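Local coordinates for protein type III effector NopAA (Sinorhizobium fredii USDA 257, PDB 6SDU) that hydrolyses xyloglucan as a type III effector enzyme of glycoside hydrolase family 12, here with cellobiose bound, at residues A[120-125]-A[135-140]; A[151-156]-A[161-166]. All blocks are in the same frame, centred on the assembly; numbering follows the deposited sequence.

Contact 1. Residues A[120-125]-A[135-140]; sequences MLWTNY and VKPISY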
loop_
_atom_site.group_PDB
_atom_site.type_symbol
_atom_site.label_atom_id
_atom_site.label_comp_id
_atom_site.label_asym_id
_atom_site.label_seq_id
_atom_site.Cartn_x
_atom_site.Cartn_y
_atom_site.Cartn_z
ATOM N N MET A 120 3.300 -4.957 3.105
ATOM C CA MET A 120 2.451 -3.767 3.108
ATOM C C MET A 120 2.852 -2.848 4.251
ATOM O O MET A 120 3.144 -3.311 5.360
ATOM C CB MET A 120 0.965 -4.122 3.264
ATOM C CG MET A 120 0.372 -5.111 2.243
ATOM S SD MET A 120 -1.433 -4.942 2.152
ATOM C CE MET A 120 -1.536 -3.432 1.201
ATOM N N LEU A 121 2.880 -1.553 3.978
ATOM C CA LEU A 121 3.115 -0.541 5.000
ATOM C C LEU A 121 1.950 0.436 4.929
ATOM O O LEU A 121 1.833 1.177 3.952
ATOM C CB LEU A 121 4.454 0.183 4.805
ATOM C CG LEU A 121 5.671 -0.651 4.356
ATOM C CD1 LEU A 121 6.860 0.266 4.012
ATOM C CD2 LEU A 121 6.054 -1.653 5.432
ATOM N N TRP A 122 1.069 0.395 5.931
ATOM C CA TRP A 122 -0.113 1.269 6.002
ATOM C C TRP A 122 0.264 2.594 6.674
ATOM O O TRP A 122 0.560 2.625 7.871
ATOM C CB TRP A 122 -1.238 0.585 6.784
ATOM C CG TRP A 122 -1.848 -0.674 6.146
ATOM C CD1 TRP A 122 -1.255 -1.525 5.244
ATOM C CD2 TRP A 122 -3.157 -1.211 6.398
ATOM N NE1 TRP A 122 -2.121 -2.546 4.908
ATOM C CE2 TRP A 122 -3.294 -2.376 5.600
ATOM C CE3 TRP A 122 -4.237 -0.808 7.206
ATOM C CZ2 TRP A 122 -4.464 -3.153 5.592
ATOM C CZ3 TRP A 122 -5.413 -1.579 7.197
ATOM C CH2 TRP A 122 -5.512 -2.734 6.387
ATOM N N THR A 123 0.230 3.694 5.923
ATOM C CA THR A 123 0.580 4.994 6.504
ATOM C C THR A 123 -0.615 5.715 7.128
ATOM O O THR A 123 -0.459 6.355 8.165
ATOM C CB THR A 123 1.225 5.901 5.455
ATOM O OG1 THR A 123 0.287 6.167 4.390
ATOM C CG2 THR A 123 2.495 5.259 4.913
ATOM N N ASN A 124 -1.788 5.689 6.489
ATOM C CA ASN A 124 -2.996 6.318 7.027
ATOM C C ASN A 124 -4.161 5.432 6.607
ATOM O O ASN A 124 -4.160 4.884 5.501
ATOM C CB ASN A 124 -3.189 7.765 6.530
ATOM C CG ASN A 124 -4.161 8.583 7.408
ATOM O OD1 ASN A 124 -4.742 8.084 8.384
ATOM N ND2 ASN A 124 -4.348 9.841 7.043
ATOM N N TYR A 125 -5.106 5.221 7.516
ATOM C CA TYR A 125 -6.167 4.256 7.262
ATOM C C TYR A 125 -7.349 4.598 8.160
ATOM O O TYR A 125 -7.242 5.425 9.068
ATOM C CB TYR A 125 -5.664 2.816 7.467
ATOM C CG TYR A 125 -4.775 2.606 8.701
ATOM C CD1 TYR A 125 -3.418 2.992 8.703
ATOM C CD2 TYR A 125 -5.279 2.002 9.840
ATOM C CE1 TYR A 125 -2.618 2.800 9.816
ATOM C CE2 TYR A 125 -4.483 1.803 10.959
ATOM C CZ TYR A 125 -3.163 2.205 10.950
ATOM O OH TYR A 125 -2.398 2.000 12.065
ATOM N N VAL A 135 -11.581 -1.406 8.375
ATOM C CA VAL A 135 -10.610 -2.122 7.540
ATOM C C VAL A 135 -9.668 -2.842 8.482
ATOM O O VAL A 135 -9.427 -2.362 9.596
ATOM C CB VAL A 135 -9.800 -1.231 6.572
ATOM C CG1 VAL A 135 -10.632 -0.826 5.376
ATOM C CG2 VAL A 135 -9.209 -0.024 7.307
ATOM N N LYS A 136 -9.197 -4.019 8.075
ATOM C CA LYS A 136 -8.287 -4.820 8.889
ATOM C C LYS A 136 -7.186 -5.410 8.023
ATOM O O LYS A 136 -7.398 -5.681 6.834
ATOM C CB LYS A 136 -9.030 -5.955 9.625
ATOM C CG LYS A 136 -10.123 -5.483 10.576
ATOM C CD LYS A 136 -10.995 -6.639 11.034
ATOM C CE LYS A 136 -12.162 -6.161 11.939
ATOM N NZ LYS A 136 -13.301 -5.508 11.218
ATOM N N PRO A 137 -5.992 -5.601 8.568
ATOM C CA PRO A 137 -4.937 -6.219 7.768
ATOM C C PRO A 137 -5.210 -7.696 7.546
ATOM O O PRO A 137 -5.877 -8.363 8.340
ATOM C CB PRO A 137 -3.672 -6.010 8.612
ATOM C CG PRO A 137 -4.179 -5.864 10.037
ATOM C CD PRO A 137 -5.531 -5.209 9.918
ATOM N N ILE A 138 -4.619 -8.210 6.462
ATOM C CA ILE A 138 -4.668 -9.642 6.181
ATOM C C ILE A 138 -4.020 -10.374 7.341
ATOM O O ILE A 138 -2.955 -9.969 7.828
ATOM C CB ILE A 138 -3.932 -9.949 4.871
ATOM C CG1 ILE A 138 -4.761 -9.532 3.657
ATOM C CG2 ILE A 138 -3.553 -11.425 4.796
ATOM C CD1 ILE A 138 -3.910 -9.441 2.412
ATOM N N SER A 139 -4.705 -11.398 7.851
ATOM C CA SER A 139 -4.257 -12.075 9.055
ATOM C C SER A 139 -4.813 -13.493 9.096
ATOM O O SER A 139 -5.960 -13.733 8.699
ATOM C CB SER A 139 -4.671 -11.289 10.317
ATOM O OG SER A 139 -4.213 -11.940 11.493
ATOM N N TYR A 140 -3.999 -14.417 9.644
ATOM C CA TYR A 140 -4.461 -15.781 9.899
ATOM C C TYR A 140 -5.461 -15.824 11.037
ATOM O O TYR A 140 -6.414 -16.614 11.000
ATOM C CB TYR A 140 -3.292 -16.693 10.290
ATOM C CG TYR A 140 -2.378 -17.097 9.166
ATOM C CD1 TYR A 140 -2.875 -17.752 8.052
ATOM C CD2 TYR A 140 -1.020 -16.874 9.254
ATOM C CE1 TYR A 140 -2.038 -18.120 7.016
ATOM C CE2 TYR A 140 -0.161 -17.262 8.232
ATOM C CZ TYR A 140 -0.677 -17.883 7.117
ATOM O OH TYR A 140 0.167 -18.247 6.083
#

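Contact 2. Residues A[151-156]-A[161-166]; sequences VYSNVN and TWNVFE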
loop_
_atom_site.group_PDB
_atom_site.type_symbol
_atom_site.label_atom_id
_atom_site.label_comp_id
_atom_site.label_asym_id
_atom_site.label_seq_id
_atom_site.Cartn_x
_atom_site.Cartn_y
_atom_site.Cartn_z
ATOM N N VAL A 151 1.294 -10.068 15.221
ATOM C CA VAL A 151 2.348 -11.015 15.577
ATOM C C VAL A 151 3.494 -10.323 16.321
ATOM O O VAL A 151 4.202 -10.971 17.091
ATOM C CB VAL A 151 2.847 -11.776 14.335
ATOM C CG1 VAL A 151 1.700 -12.599 13.752
ATOM C CG2 VAL A 151 3.402 -10.820 13.300
ATOM N N TYR A 152 3.712 -9.026 16.079
ATOM C CA TYR A 152 4.670 -8.208 16.815
ATOM C C TYR A 152 4.045 -6.840 17.016
ATOM O O TYR A 152 3.344 -6.342 16.129
ATOM C CB TYR A 152 6.011 -8.039 16.079
ATOM C CG TYR A 152 6.746 -9.328 15.747
ATOM C CD1 TYR A 152 7.665 -9.881 16.638
ATOM C CD2 TYR A 152 6.527 -9.987 14.538
ATOM C CE1 TYR A 152 8.340 -11.058 16.333
ATOM C CE2 TYR A 152 7.188 -11.167 14.228
ATOM C CZ TYR A 152 8.096 -11.694 15.129
ATOM O OH TYR A 152 8.775 -12.861 14.833
ATOM N N SER A 153 4.294 -6.240 18.177
ATOM C CA SER A 153 3.734 -4.948 18.537
ATOM C C SER A 153 4.837 -3.918 18.764
ATOM O O SER A 153 5.935 -4.251 19.226
ATOM C CB SER A 153 2.869 -5.052 19.793
ATOM O OG SER A 153 1.612 -5.642 19.509
ATOM N N ASN A 154 4.526 -2.666 18.401
ATOM C CA ASN A 154 5.378 -1.483 18.624
ATOM C C ASN A 154 6.809 -1.694 18.139
ATOM O O ASN A 154 7.784 -1.333 18.796
ATOM C CB ASN A 154 5.346 -1.058 20.091
ATOM C CG ASN A 154 3.936 -0.790 20.572
ATOM O OD1 ASN A 154 3.239 0.076 20.031
ATOM N ND2 ASN A 154 3.494 -1.548 21.567
ATOM N N VAL A 155 6.927 -2.221 16.931
ATOM C CA VAL A 155 8.235 -2.453 16.343
ATOM C C VAL A 155 8.736 -1.140 15.765
ATOM O O VAL A 155 8.045 -0.491 14.976
ATOM C CB VAL A 155 8.158 -3.542 15.267
ATOM C CG1 VAL A 155 9.529 -3.750 14.625
ATOM C CG2 VAL A 155 7.619 -4.823 15.873
ATOM N N ASN A 156 9.936 -0.732 16.166
ATOM C CA ASN A 156 10.542 0.486 15.648
ATOM C C ASN A 156 11.549 0.076 14.587
ATOM O O ASN A 156 12.595 -0.490 14.908
ATOM C CB ASN A 156 11.196 1.316 16.747
ATOM C CG ASN A 156 11.514 2.717 16.278
ATOM O OD1 ASN A 156 12.414 2.922 15.462
ATOM N ND2 ASN A 156 10.752 3.688 16.760
ATOM N N THR A 161 7.346 3.532 14.086
ATOM C CA THR A 161 6.886 2.434 14.928
ATOM C C THR A 161 5.661 1.796 14.296
ATOM O O THR A 161 4.759 2.503 13.832
ATOM C CB THR A 161 6.575 2.920 16.342
ATOM O OG1 THR A 161 7.764 3.492 16.907
ATOM C CG2 THR A 161 6.097 1.763 17.215
ATOM N N TRP A 162 5.631 0.467 14.272
ATOM C CA TRP A 162 4.606 -0.259 13.547
ATOM C C TRP A 162 4.093 -1.416 14.379
ATOM O O TRP A 162 4.770 -1.900 15.285
ATOM C CB TRP A 162 5.130 -0.826 12.220
ATOM C CG TRP A 162 5.955 0.081 11.357
ATOM C CD1 TRP A 162 7.282 0.314 11.468
ATOM C CD2 TRP A 162 5.519 0.815 10.198
ATOM N NE1 TRP A 162 7.709 1.163 10.474
ATOM C CE2 TRP A 162 6.644 1.490 9.684
ATOM C CE3 TRP A 162 4.287 0.981 9.560
ATOM C CZ2 TRP A 162 6.577 2.310 8.560
ATOM C CZ3 TRP A 162 4.222 1.803 8.437
ATOM C CH2 TRP A 162 5.356 2.457 7.955
ATOM N N ASN A 163 2.885 -1.863 14.036
ATOM C CA ASN A 163 2.336 -3.150 14.452
ATOM C C ASN A 163 2.367 -4.081 13.242
ATOM O O ASN A 163 2.025 -3.657 12.129
ATOM C CB ASN A 163 0.907 -3.007 14.973
ATOM C CG ASN A 163 0.854 -2.427 16.368
ATOM O OD1 ASN A 163 1.825 -2.520 17.122
ATOM N ND2 ASN A 163 -0.288 -1.822 16.724
ATOM N N VAL A 164 2.845 -5.319 13.447
ATOM C CA VAL A 164 3.103 -6.275 12.375
ATOM C C VAL A 164 2.056 -7.380 12.387
ATOM O O VAL A 164 1.748 -7.952 13.442
ATOM C CB VAL A 164 4.525 -6.852 12.491
ATOM C CG1 VAL A 164 4.840 -7.790 11.308
ATOM C CG2 VAL A 164 5.505 -5.705 12.529
ATOM N N PHE A 165 1.526 -7.696 11.200
ATOM C CA PHE A 165 0.499 -8.708 11.026
ATOM C C PHE A 165 0.941 -9.718 9.974
ATOM O O PHE A 165 1.694 -9.381 9.051
ATOM C CB PHE A 165 -0.819 -8.075 10.615
ATOM C CG PHE A 165 -1.360 -7.132 11.616
ATOM C CD1 PHE A 165 -0.905 -5.825 11.671
ATOM C CD2 PHE A 165 -2.338 -7.553 12.519
ATOM C CE1 PHE A 165 -1.410 -4.946 12.623
ATOM C CE2 PHE A 165 -2.853 -6.684 13.464
ATOM C CZ PHE A 165 -2.396 -5.377 13.517
ATOM N N GLU A 166 0.464 -10.962 10.117
ATOM C CA GLU A 166 0.835 -12.037 9.208
ATOM C C GLU A 166 -0.384 -12.791 8.691
ATOM O O GLU A 166 -1.241 -13.210 9.475
ATOM C CB GLU A 166 1.782 -13.034 9.871
ATOM C CG GLU A 166 2.261 -14.131 8.909
ATOM C CD GLU A 166 2.982 -15.287 9.614
ATOM O OE1 GLU A 166 3.417 -16.227 8.914
ATOM O OE2 GLU A 166 3.104 -15.256 10.860
#

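Contact 1. Residues A[120-125]-A[135-140]
With CG turned opposite the carbonyl carbon (chi1 -66°), Trp122 sends its indole off the strand toward residues 135-137, and the six-membered part of the ring does all the touching. Val135, whose CG1 likewise stands opposite its own carbonyl carbon (chi1 -77°), has CG2 left to meet that ring. The two side chains run at a slant to each other, with Trp122 CZ3 4.1 Å from Val135 CG2, an approach neither over the face nor at the edge. The backbone between Val135 and Pro137 passes the far end of the indole: Lys136 O sits close to the ring plane, 3.5 Å from Trp122 CH2. Pro137 then folds over one face, its CB 4.1 Å above the Trp122 plane and displaced toward the rim. Pro137 CA comes nearer still, 3.8 Å from Trp122 CZ2. Around the indole edge, in plane, lie Met120 SD and Tyr125 CD2. Lys136 points its CB away from residues 120-125, and its NZ is hydrogen-bonded to Gly133 O. Bound beta-D-glucopyranose touches Met120, Trp122, Lys136 and Pro137, and Ile138 also belongs to this pocket. The chemistry is one of van der Waals packing plus a carbonyl oxygen at the aromatic edge, where the ring's C-H groups are weakly positive; it fits a loop laid against a tryptophan to build part of a sugar-binding wall.

Contact 2. Residues A[151-156]-A[161-166]
Val151 N and Tyr152 N both donate hydrogen bonds to a single acceptor, Val164 O: the first is short, 2.8 Å from Val151 N to Val164 O, the second long and weak. Val164 N answers with a nearly straight hydrogen bond to Tyr152 O (174°). Further along, Val155 and Trp162 exchange a pair of backbone hydrogen bonds. Between these pairs Asn163 OD1 accepts a hydrogen bond from Asn154 N, 3.0 Å away, nearly straight (171° at the hydrogen) and almost in line with the amide C=O. Asn163 ND2 hydrogen-bonds to Ser129 O, which helps fix the rotation of that amide. Thr161 CG2, opposite its backbone N, lies 3.6 Å from Asn154 CA, while Asn156 ND2, on a poorly ordered side chain, makes a weak hydrogen bond to Thr161 OG1. On the face carrying Tyr152, Val155 and Val164, Val155 CG2 meets Val164 CG2 at 4.1 Å, and Trp197 of helix 191-200 packs against all three. At the other end Val151 CG1 rests on Glu166 CB, and the carboxylate salt-bridges to Lys174. Two bulges, classic opposite Val164 and G1 opposite Trp162, interrupt this antiparallel edge pairing as the chain enters a beta hairpin of the family 12 jelly-roll sandwich.

In the fold
Coming from the N terminus, strand 117-125 lies inside the larger sheet, between strands 103-112 and 174-180. The chain leaves it into a long loop, and contact 1 closes the first part of that loop by bringing 135-140 back against the indole that projects from the strand it left. Contact 2 follows in series, neither nesting with contact 1 nor crossing it: 151-156 runs along the sheet's border and a short turn returns the chain as strand 160-168. The two contacts then meet. Pro137 packs on Phe165, Tyr140 N probably forms a hydrogen bond with Glu166 O, and Trp162 reaches the backbone of Trp122, so that strand 160-168 is joined both to the sugar-binding loop and to strand 117-125.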